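Local structure of quinonprotein alcohol dehydrogenase-like protein (Bacteroides thetaiotaomicron VPI-5482, 4R5O) at residues Ile38-Leu43 and Ala48-Leu53; Phe105-Gly110 and Asp142-Ile147; Val157-Ser160 and Asp165-Tyr168. The protein is of unknown function but binds calcium ions and joins an immunoglobulin-like beta-sandwich domain to a seven-bladed beta-propeller. All coordinates share one frame; numbering follows the deposited sequence.

Contact 1 of 3, residues Ile38-Leu43 and Ala48-Leu53; sequences ITPELL and ATYSWL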
loop_
_atom_site.group_PDB
_atom_site.type_symbol
_atom_site.label_atom_id
_atom_site.label_comp_id
_atom_site.label_asym_id
_atom_site.label_seq_id
_atom_site.Cartn_x
_atom_site.Cartn_y
_atom_site.Cartn_z
ATOM N N ILE A 38 -23.487 12.073 -20.853
ATOM C CA ILE A 38 -23.303 12.306 -22.292
ATOM C C ILE A 38 -24.583 11.900 -22.970
ATOM O O ILE A 38 -24.985 10.747 -22.828
ATOM C CB ILE A 38 -22.066 11.582 -22.902
ATOM C CG1 ILE A 38 -20.765 11.867 -22.104
ATOM C CG2 ILE A 38 -21.923 11.916 -24.403
ATOM C CD1 ILE A 38 -19.690 10.829 -22.263
ATOM N N THR A 39 -25.229 12.817 -23.690
ATOM C CA THR A 39 -26.469 12.468 -24.360
ATOM C C THR A 39 -26.281 12.760 -25.846
ATOM O O THR A 39 -26.603 13.870 -26.282
ATOM C CB THR A 39 -27.683 13.201 -23.738
ATOM O OG1 THR A 39 -27.706 13.001 -22.317
ATOM C CG2 THR A 39 -29.004 12.768 -24.359
ATOM N N PRO A 40 -25.754 11.791 -26.636
ATOM C CA PRO A 40 -25.576 12.041 -28.074
ATOM C C PRO A 40 -26.911 12.306 -28.741
ATOM O O PRO A 40 -27.887 11.615 -28.443
ATOM C CB PRO A 40 -24.930 10.752 -28.589
ATOM C CG PRO A 40 -24.339 10.112 -27.383
ATOM C CD PRO A 40 -25.297 10.438 -26.275
ATOM N N GLU A 41 -26.975 13.349 -29.571
ATOM C CA GLU A 41 -28.192 13.710 -30.280
ATOM C C GLU A 41 -28.088 13.256 -31.708
ATOM O O GLU A 41 -27.203 13.690 -32.456
ATOM C CB GLU A 41 -28.494 15.209 -30.204
ATOM C CG GLU A 41 -28.986 15.639 -28.831
ATOM C CD GLU A 41 -29.502 17.059 -28.723
ATOM O OE1 GLU A 41 -29.930 17.649 -29.746
ATOM O OE2 GLU A 41 -29.549 17.549 -27.574
ATOM N N LEU A 42 -28.981 12.347 -32.075
ATOM C CA LEU A 42 -29.046 11.795 -33.413
ATOM C C LEU A 42 -30.013 12.590 -34.272
ATOM O O LEU A 42 -31.159 12.846 -33.883
ATOM C CB LEU A 42 -29.461 10.322 -33.364
ATOM C CG LEU A 42 -28.380 9.268 -33.218
ATOM C CD1 LEU A 42 -27.439 9.537 -32.068
ATOM C CD2 LEU A 42 -28.994 7.943 -33.026
ATOM N N LEU A 43 -29.535 12.996 -35.441
ATOM C CA LEU A 43 -30.325 13.707 -36.432
ATOM C C LEU A 43 -31.456 12.772 -36.942
ATOM O O LEU A 43 -32.590 13.209 -37.131
ATOM C CB LEU A 43 -29.373 14.153 -37.549
ATOM C CG LEU A 43 -29.941 15.044 -38.644
ATOM C CD1 LEU A 43 -30.257 16.455 -38.113
ATOM C CD2 LEU A 43 -28.975 15.148 -39.811
ATOM N N ALA A 48 -32.271 3.319 -33.700
ATOM C CA ALA A 48 -30.886 3.292 -33.235
ATOM C C ALA A 48 -30.768 2.630 -31.874
ATOM O O ALA A 48 -31.634 2.796 -31.015
ATOM C CB ALA A 48 -30.322 4.696 -33.166
ATOM N N THR A 49 -29.694 1.871 -31.697
ATOM C CA THR A 49 -29.349 1.187 -30.458
ATOM C C THR A 49 -27.940 1.655 -30.080
ATOM O O THR A 49 -27.138 1.989 -30.959
ATOM C CB THR A 49 -29.488 -0.342 -30.575
ATOM O OG1 THR A 49 -28.588 -0.845 -31.561
ATOM C CG2 THR A 49 -30.918 -0.785 -30.863
ATOM N N TYR A 50 -27.666 1.727 -28.769
ATOM C CA TYR A 50 -26.408 2.222 -28.208
ATOM C C TYR A 50 -25.667 1.134 -27.428
ATOM O O TYR A 50 -26.276 0.177 -26.944
ATOM C CB TYR A 50 -26.698 3.421 -27.274
ATOM C CG TYR A 50 -27.312 4.641 -27.941
ATOM C CD1 TYR A 50 -28.635 4.631 -28.380
ATOM C CD2 TYR A 50 -26.623 5.848 -27.997
ATOM C CE1 TYR A 50 -29.214 5.758 -28.968
ATOM C CE2 TYR A 50 -27.202 6.990 -28.557
ATOM C CZ TYR A 50 -28.502 6.943 -29.032
ATOM O OH TYR A 50 -29.079 8.069 -29.580
ATOM N N SER A 51 -24.344 1.308 -27.286
ATOM C CA SER A 51 -23.443 0.443 -26.533
ATOM C C SER A 51 -22.332 1.297 -25.964
ATOM O O SER A 51 -21.525 1.853 -26.710
ATOM C CB SER A 51 -22.902 -0.690 -27.401
ATOM O OG SER A 51 -22.023 -1.563 -26.704
ATOM N N TRP A 52 -22.345 1.467 -24.649
ATOM C CA TRP A 52 -21.371 2.280 -23.929
ATOM C C TRP A 52 -20.359 1.379 -23.280
ATOM O O TRP A 52 -20.720 0.590 -22.403
ATOM C CB TRP A 52 -22.073 3.170 -22.886
ATOM C CG TRP A 52 -22.993 4.196 -23.483
ATOM C CD1 TRP A 52 -24.310 4.037 -23.790
ATOM C CD2 TRP A 52 -22.652 5.540 -23.855
ATOM N NE1 TRP A 52 -24.823 5.211 -24.300
ATOM C CE2 TRP A 52 -23.824 6.145 -24.367
ATOM C CE3 TRP A 52 -21.473 6.305 -23.780
ATOM C CZ2 TRP A 52 -23.861 7.486 -24.774
ATOM C CZ3 TRP A 52 -21.501 7.620 -24.226
ATOM C CH2 TRP A 52 -22.687 8.205 -24.703
ATOM N N LEU A 53 -19.097 1.470 -23.738
ATOM C CA LEU A 53 -18.019 0.642 -23.227
ATOM C C LEU A 53 -17.117 1.454 -22.335
ATOM O O LEU A 53 -16.527 2.440 -22.787
ATOM C CB LEU A 53 -17.194 -0.007 -24.364
ATOM C CG LEU A 53 -17.961 -0.705 -25.500
ATOM C CD1 LEU A 53 -17.005 -1.294 -26.491
ATOM C CD2 LEU A 53 -18.878 -1.799 -25.002
#

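Contact 2 of 3, residues Phe105-Gly110 and Asp142-Ile147; sequences FYVADG and DSANII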
loop_
_atom_site.group_PDB
_atom_site.type_symbol
_atom_site.label_atom_id
_atom_site.label_comp_id
_atom_site.label_asym_id
_atom_site.label_seq_id
_atom_site.Cartn_x
_atom_site.Cartn_y
_atom_site.Cartn_z
ATOM N N PHE A 105 -3.403 6.184 2.058
ATOM C CA PHE A 105 -3.857 4.901 1.502
ATOM C C PHE A 105 -3.869 3.884 2.619
ATOM O O PHE A 105 -3.177 4.067 3.616
ATOM C CB PHE A 105 -2.999 4.408 0.313
ATOM C CG PHE A 105 -2.834 5.328 -0.890
ATOM C CD1 PHE A 105 -3.837 5.435 -1.852
ATOM C CD2 PHE A 105 -1.649 6.031 -1.089
ATOM C CE1 PHE A 105 -3.670 6.258 -2.965
ATOM C CE2 PHE A 105 -1.474 6.844 -2.210
ATOM C CZ PHE A 105 -2.480 6.952 -3.136
ATOM N N TYR A 106 -4.693 2.873 2.525
ATOM C CA TYR A 106 -4.686 1.812 3.519
ATOM C C TYR A 106 -4.972 0.534 2.766
ATOM O O TYR A 106 -5.861 0.492 1.910
ATOM C CB TYR A 106 -5.642 2.051 4.723
ATOM C CG TYR A 106 -7.128 2.125 4.422
ATOM C CD1 TYR A 106 -7.731 3.332 4.088
ATOM C CD2 TYR A 106 -7.949 1.008 4.580
ATOM C CE1 TYR A 106 -9.100 3.412 3.835
ATOM C CE2 TYR A 106 -9.316 1.073 4.326
ATOM C CZ TYR A 106 -9.888 2.282 3.961
ATOM O OH TYR A 106 -11.226 2.366 3.699
ATOM N N VAL A 107 -4.129 -0.466 3.000
ATOM C CA VAL A 107 -4.209 -1.768 2.359
ATOM C C VAL A 107 -5.134 -2.629 3.220
ATOM O O VAL A 107 -4.811 -2.934 4.360
ATOM C CB VAL A 107 -2.789 -2.375 2.157
ATOM C CG1 VAL A 107 -2.856 -3.749 1.479
ATOM C CG2 VAL A 107 -1.907 -1.421 1.363
ATOM N N ALA A 108 -6.316 -2.928 2.701
ATOM C CA ALA A 108 -7.372 -3.728 3.324
ATOM C C ALA A 108 -8.188 -4.392 2.237
ATOM O O ALA A 108 -8.359 -3.808 1.171
ATOM C CB ALA A 108 -8.253 -2.862 4.227
ATOM N N ASP A 109 -8.617 -5.636 2.477
ATOM C CA ASP A 109 -9.350 -6.541 1.582
ATOM C C ASP A 109 -8.586 -6.672 0.253
ATOM O O ASP A 109 -9.177 -6.643 -0.823
ATOM C CB ASP A 109 -10.830 -6.120 1.348
ATOM C CG ASP A 109 -11.791 -7.257 0.938
ATOM O OD1 ASP A 109 -11.483 -8.451 1.220
ATOM O OD2 ASP A 109 -12.878 -6.952 0.427
ATOM N N GLY A 110 -7.274 -6.835 0.374
ATOM C CA GLY A 110 -6.346 -7.091 -0.716
ATOM C C GLY A 110 -6.251 -6.064 -1.810
ATOM O O GLY A 110 -6.014 -6.428 -2.956
ATOM N N ASP A 142 -3.039 -14.856 2.030
ATOM C CA ASP A 142 -1.889 -14.194 1.398
ATOM C C ASP A 142 -1.463 -12.945 2.176
ATOM O O ASP A 142 -2.297 -12.287 2.803
ATOM C CB ASP A 142 -2.214 -13.792 -0.049
ATOM C CG ASP A 142 -2.474 -14.921 -1.018
ATOM O OD1 ASP A 142 -2.133 -16.093 -0.684
ATOM O OD2 ASP A 142 -2.930 -14.628 -2.155
ATOM N N SER A 143 -0.179 -12.601 2.108
ATOM C CA SER A 143 0.353 -11.399 2.738
ATOM C C SER A 143 0.733 -10.355 1.675
ATOM O O SER A 143 1.109 -10.684 0.551
ATOM C CB SER A 143 1.556 -11.726 3.613
ATOM O OG SER A 143 2.646 -12.232 2.865
ATOM N N ALA A 144 0.594 -9.096 2.042
ATOM C CA ALA A 144 0.943 -7.929 1.250
ATOM C C ALA A 144 2.033 -7.177 1.971
ATOM O O ALA A 144 1.815 -6.667 3.071
ATOM C CB ALA A 144 -0.275 -7.055 1.011
ATOM N N ASN A 145 3.218 -7.166 1.392
ATOM C CA ASN A 145 4.393 -6.526 1.965
ATOM C C ASN A 145 4.796 -5.418 0.997
ATOM O O ASN A 145 5.157 -5.704 -0.145
ATOM C CB ASN A 145 5.487 -7.604 2.203
ATOM C CG ASN A 145 4.921 -8.881 2.863
ATOM O OD1 ASN A 145 4.733 -8.935 4.087
ATOM N ND2 ASN A 145 4.554 -9.909 2.055
ATOM N N ILE A 146 4.594 -4.159 1.403
ATOM C CA ILE A 146 4.836 -2.975 0.555
ATOM C C ILE A 146 5.879 -2.044 1.161
ATOM O O ILE A 146 5.822 -1.724 2.356
ATOM C CB ILE A 146 3.512 -2.174 0.322
ATOM C CG1 ILE A 146 2.396 -3.086 -0.233
ATOM C CG2 ILE A 146 3.739 -0.922 -0.538
ATOM C CD1 ILE A 146 1.074 -2.509 -0.421
ATOM N N ILE A 147 6.774 -1.549 0.303
ATOM C CA ILE A 147 7.786 -0.558 0.659
ATOM C C ILE A 147 7.623 0.626 -0.285
ATOM O O ILE A 147 7.611 0.475 -1.506
ATOM C CB ILE A 147 9.227 -1.115 0.670
ATOM C CG1 ILE A 147 9.379 -2.082 1.873
ATOM C CG2 ILE A 147 10.269 0.060 0.752
ATOM C CD1 ILE A 147 10.483 -2.822 1.871
#

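Contact 3 of 3, residues Val157-Ser160 and Asp165-Tyr168; sequences VGTS and DHFY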
loop_
_atom_site.group_PDB
_atom_site.type_symbol
_atom_site.label_atom_id
_atom_site.label_comp_id
_atom_site.label_asym_id
_atom_site.label_seq_id
_atom_site.Cartn_x
_atom_site.Cartn_y
_atom_site.Cartn_z
ATOM N N VAL A 157 3.751 -10.094 -2.811
ATOM C CA VAL A 157 2.625 -10.910 -2.357
ATOM C C VAL A 157 3.189 -12.260 -1.877
ATOM O O VAL A 157 3.861 -12.973 -2.624
ATOM C CB VAL A 157 1.506 -11.073 -3.437
ATOM C CG1 VAL A 157 0.320 -11.834 -2.877
ATOM C CG2 VAL A 157 1.032 -9.719 -3.970
ATOM N N GLY A 158 2.950 -12.571 -0.617
ATOM C CA GLY A 158 3.341 -13.838 -0.020
ATOM C C GLY A 158 2.190 -14.789 -0.241
ATOM O O GLY A 158 1.165 -14.686 0.437
ATOM N N THR A 159 2.308 -15.635 -1.277
ATOM C CA THR A 159 1.243 -16.532 -1.697
ATOM C C THR A 159 1.831 -17.889 -2.071
ATOM O O THR A 159 2.967 -17.953 -2.515
ATOM C CB THR A 159 0.451 -15.894 -2.864
ATOM O OG1 THR A 159 -0.564 -16.798 -3.303
ATOM C CG2 THR A 159 1.322 -15.454 -4.007
ATOM N N SER A 160 1.045 -18.969 -1.876
ATOM C CA SER A 160 1.489 -20.338 -2.165
ATOM C C SER A 160 1.441 -20.625 -3.688
ATOM O O SER A 160 2.039 -21.599 -4.130
ATOM C CB SER A 160 0.659 -21.351 -1.390
ATOM O OG SER A 160 -0.711 -21.216 -1.723
ATOM N N ASP A 165 2.219 -13.347 -10.765
ATOM C CA ASP A 165 3.058 -12.220 -10.412
ATOM C C ASP A 165 3.077 -12.083 -8.889
ATOM O O ASP A 165 2.020 -12.139 -8.240
ATOM C CB ASP A 165 2.563 -10.922 -11.105
ATOM C CG ASP A 165 2.791 -10.897 -12.618
ATOM O OD1 ASP A 165 3.612 -11.701 -13.112
ATOM O OD2 ASP A 165 2.173 -10.058 -13.296
ATOM N N HIS A 166 4.285 -11.963 -8.312
ATOM C CA HIS A 166 4.445 -11.777 -6.861
ATOM C C HIS A 166 4.912 -10.354 -6.549
ATOM O O HIS A 166 4.553 -9.790 -5.520
ATOM C CB HIS A 166 5.425 -12.792 -6.277
ATOM C CG HIS A 166 5.089 -14.194 -6.644
ATOM N ND1 HIS A 166 5.767 -14.855 -7.664
ATOM C CD2 HIS A 166 4.098 -14.988 -6.189
ATOM C CE1 HIS A 166 5.217 -16.053 -7.739
ATOM N NE2 HIS A 166 4.199 -16.177 -6.880
ATOM N N PHE A 167 5.686 -9.770 -7.451
ATOM C CA PHE A 167 6.242 -8.447 -7.238
ATOM C C PHE A 167 5.581 -7.444 -8.176
ATOM O O PHE A 167 5.515 -7.668 -9.381
ATOM C CB PHE A 167 7.766 -8.499 -7.458
ATOM C CG PHE A 167 8.489 -7.249 -7.047
ATOM C CD1 PHE A 167 8.975 -7.104 -5.752
ATOM C CD2 PHE A 167 8.699 -6.219 -7.957
ATOM C CE1 PHE A 167 9.639 -5.943 -5.369
ATOM C CE2 PHE A 167 9.343 -5.048 -7.566
ATOM C CZ PHE A 167 9.816 -4.921 -6.277
ATOM N N TYR A 168 5.095 -6.346 -7.618
ATOM C CA TYR A 168 4.384 -5.288 -8.333
ATOM C C TYR A 168 4.988 -3.912 -8.077
ATOM O O TYR A 168 5.366 -3.615 -6.943
ATOM C CB TYR A 168 2.908 -5.266 -7.890
ATOM C CG TYR A 168 2.127 -6.533 -8.196
ATOM C CD1 TYR A 168 2.230 -7.653 -7.378
ATOM C CD2 TYR A 168 1.182 -6.563 -9.220
ATOM C CE1 TYR A 168 1.504 -8.808 -7.643
ATOM C CE2 TYR A 168 0.455 -7.717 -9.501
ATOM C CZ TYR A 168 0.608 -8.831 -8.702
ATOM O OH TYR A 168 -0.151 -9.949 -8.975
#

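Contact 1 of 3, residues Ile38-Leu43 and Ala48-Leu53
Trp52 meets the loop 38-43 with the outer rim of its six-membered ring, and Pro40 is the main thing that rim runs into. The two side chains come from opposite directions. Pro40 CD lies in the plane of the indole, 3.6 Å from Trp52 CZ2, and Pro40 CG rests against the same CZ2-CH2 edge. Ile38 takes the neighbouring corner, its CG2 standing 3.8 Å from Trp52 CH2 and again near the ring plane. With chi1 at -52°, CG2 of Ile38 stands opposite the backbone N and makes the closest approach, while CD1 on the other branch comes near Trp52 CZ3. The ring of Phe65 meets the indole, the two planes about 20° apart, and Trp52 NE1 donates to Glu62 O, a bond that helps fix the rotation of the ring. Ile38, Pro40 and Trp52 are all buried. The contact belongs to the immunoglobulin-like beta-sandwich at the N-terminal end of the chain, in a region assigned to the PKD-like family. Here the loop leaving strand 35-38 runs nearly antiparallel to strand 49-54, but too far from it for backbone pairing: Pro40 CA and Tyr50 CA are 9.9 Å apart. Side chains fill the gap, Ile38, Pro40 and Leu42 pointing inward from the loop while Thr39 and Glu41 turn away. Toward Leu42 the contact is less buried and reaches solvent. Tyr50 comes within 4.4 Å of Pro40 CB through CE2 at its ring edge. Leu42 approaches the phenol end obliquely, both its methyls resting against the oxygen from one side, with CD1 3.3 Å from Tyr50 OH. The other methyl, CD2, also lies 3.5 Å from Ala48 CB. Leu42, Ala48 and Tyr50 are all partly exposed, and Ile81 of strand 74-83 touches both Leu42 and Tyr50.

Contact 2 of 3, residues Phe105-Gly110 and Asp142-Ile147
Val107 overlaps the end of Ile146, its CG2 lying 3.6 Å from Ile146 CD1 as the two side chains pass at a slant. Ile146 reaches across by being extended: CG1 stands opposite the carbonyl carbon (chi1 -54°), and chi2 of 176° carries CD1 straight on to the valine. Val107 divides its branches between two residues of the facing strand. CG2 serves Ile146, whereas CG1 looks to Ala144 CB at 4.2 Å, a looser contact. Ala144 and Ile146 are alternate residues of strand 143-149 and therefore project from the same side of it. The overlap between the segments is small and wholly apolar, but neighbouring side chains enclose it. Phe112 and Leu424 each touch both Val107 and Ile146, and Leu155 lies against both Ala144 and Ile146, so the junction is part of a larger hydrophobic layer. On the other side of strand 143-149, Asn145 donates through ND2 to Ser143 OG, 3.1 Å away, with the N-H pointing well at the oxygen (160°). The serine oxygen lies close to the amide plane, and ND2 has a second acceptor in Leu156 O, so two bonds hold the amide in its rotation. Ile146 O accepts from Gln422 NE2, a polar tie between the strand and the C-terminal end of the chain. Strand 103-108 pairs with the C-terminal strand 422-424 in one four-stranded sheet, while strand 143-149 is an outermost strand of the next. Apolar side chains packed between successive sheets are characteristic of a beta-propeller, and here they join the blade in which the first strands of the propeller are closed by the C-terminal strand to its neighbour in the seven-bladed ring.

Contact 3 of 3, residues Val157-Ser160 and Asp165-Tyr168
Val157 N donates to His166 O, 2.8 Å away, and this bond helps join the two strands of the beta hairpin 152-158 and 167-171 within one propeller blade. The N-H...O angle is 158°. Beside this bond, Val157 crosses Tyr168 obliquely, its CG2 coming within 3.8 Å of Tyr168 CE1. Thr159 lies on the loop side and meets the imidazole at its edge, with CG2 in the ring plane and 3.6 Å from His166 CD2. In the threonine, OG1 stands opposite the backbone N (chi1 178°) and CG2 between N and the carbonyl carbon, from where it reaches the ring edge. Farther out, His166 and Phe167 both face Ala181, forming a classic beta bulge on the side facing strand 177-181. Polar partners on each side hold the imidazole: NE2 is bonded to Thr161 O in the hairpin loop and ND1 to Val183 N beyond strand 177-181. Tyr168 is positioned through its OH, which is hydrogen-bonded to Arg164 NH2. Thr159 is anchored in turn, its OG1 being hydrogen-bonded to OD1 of Asp142, just before strand 143-149.

Contact 1 stands apart in the beta-sandwich, its centre about 40 Å from that of contact 2 and about 42 Å from that of contact 3. It is partly buried and, like contact 2, made by side chains alone, though rich in rings where contact 2 relies on aliphatic branches. Contact 2 lies deep in the propeller and joins two blades. Contact 3, also buried, works within a single blade and adds a backbone bond and polar side chains near a hairpin loop. Segment 142-147 of contact 2 and both segments of contact 3 belong to one sheet, in which strands 143-149 and 152-158 are neighbours, and Ser143 O is 2.9 Å from Gly158 N, probably a hydrogen bond.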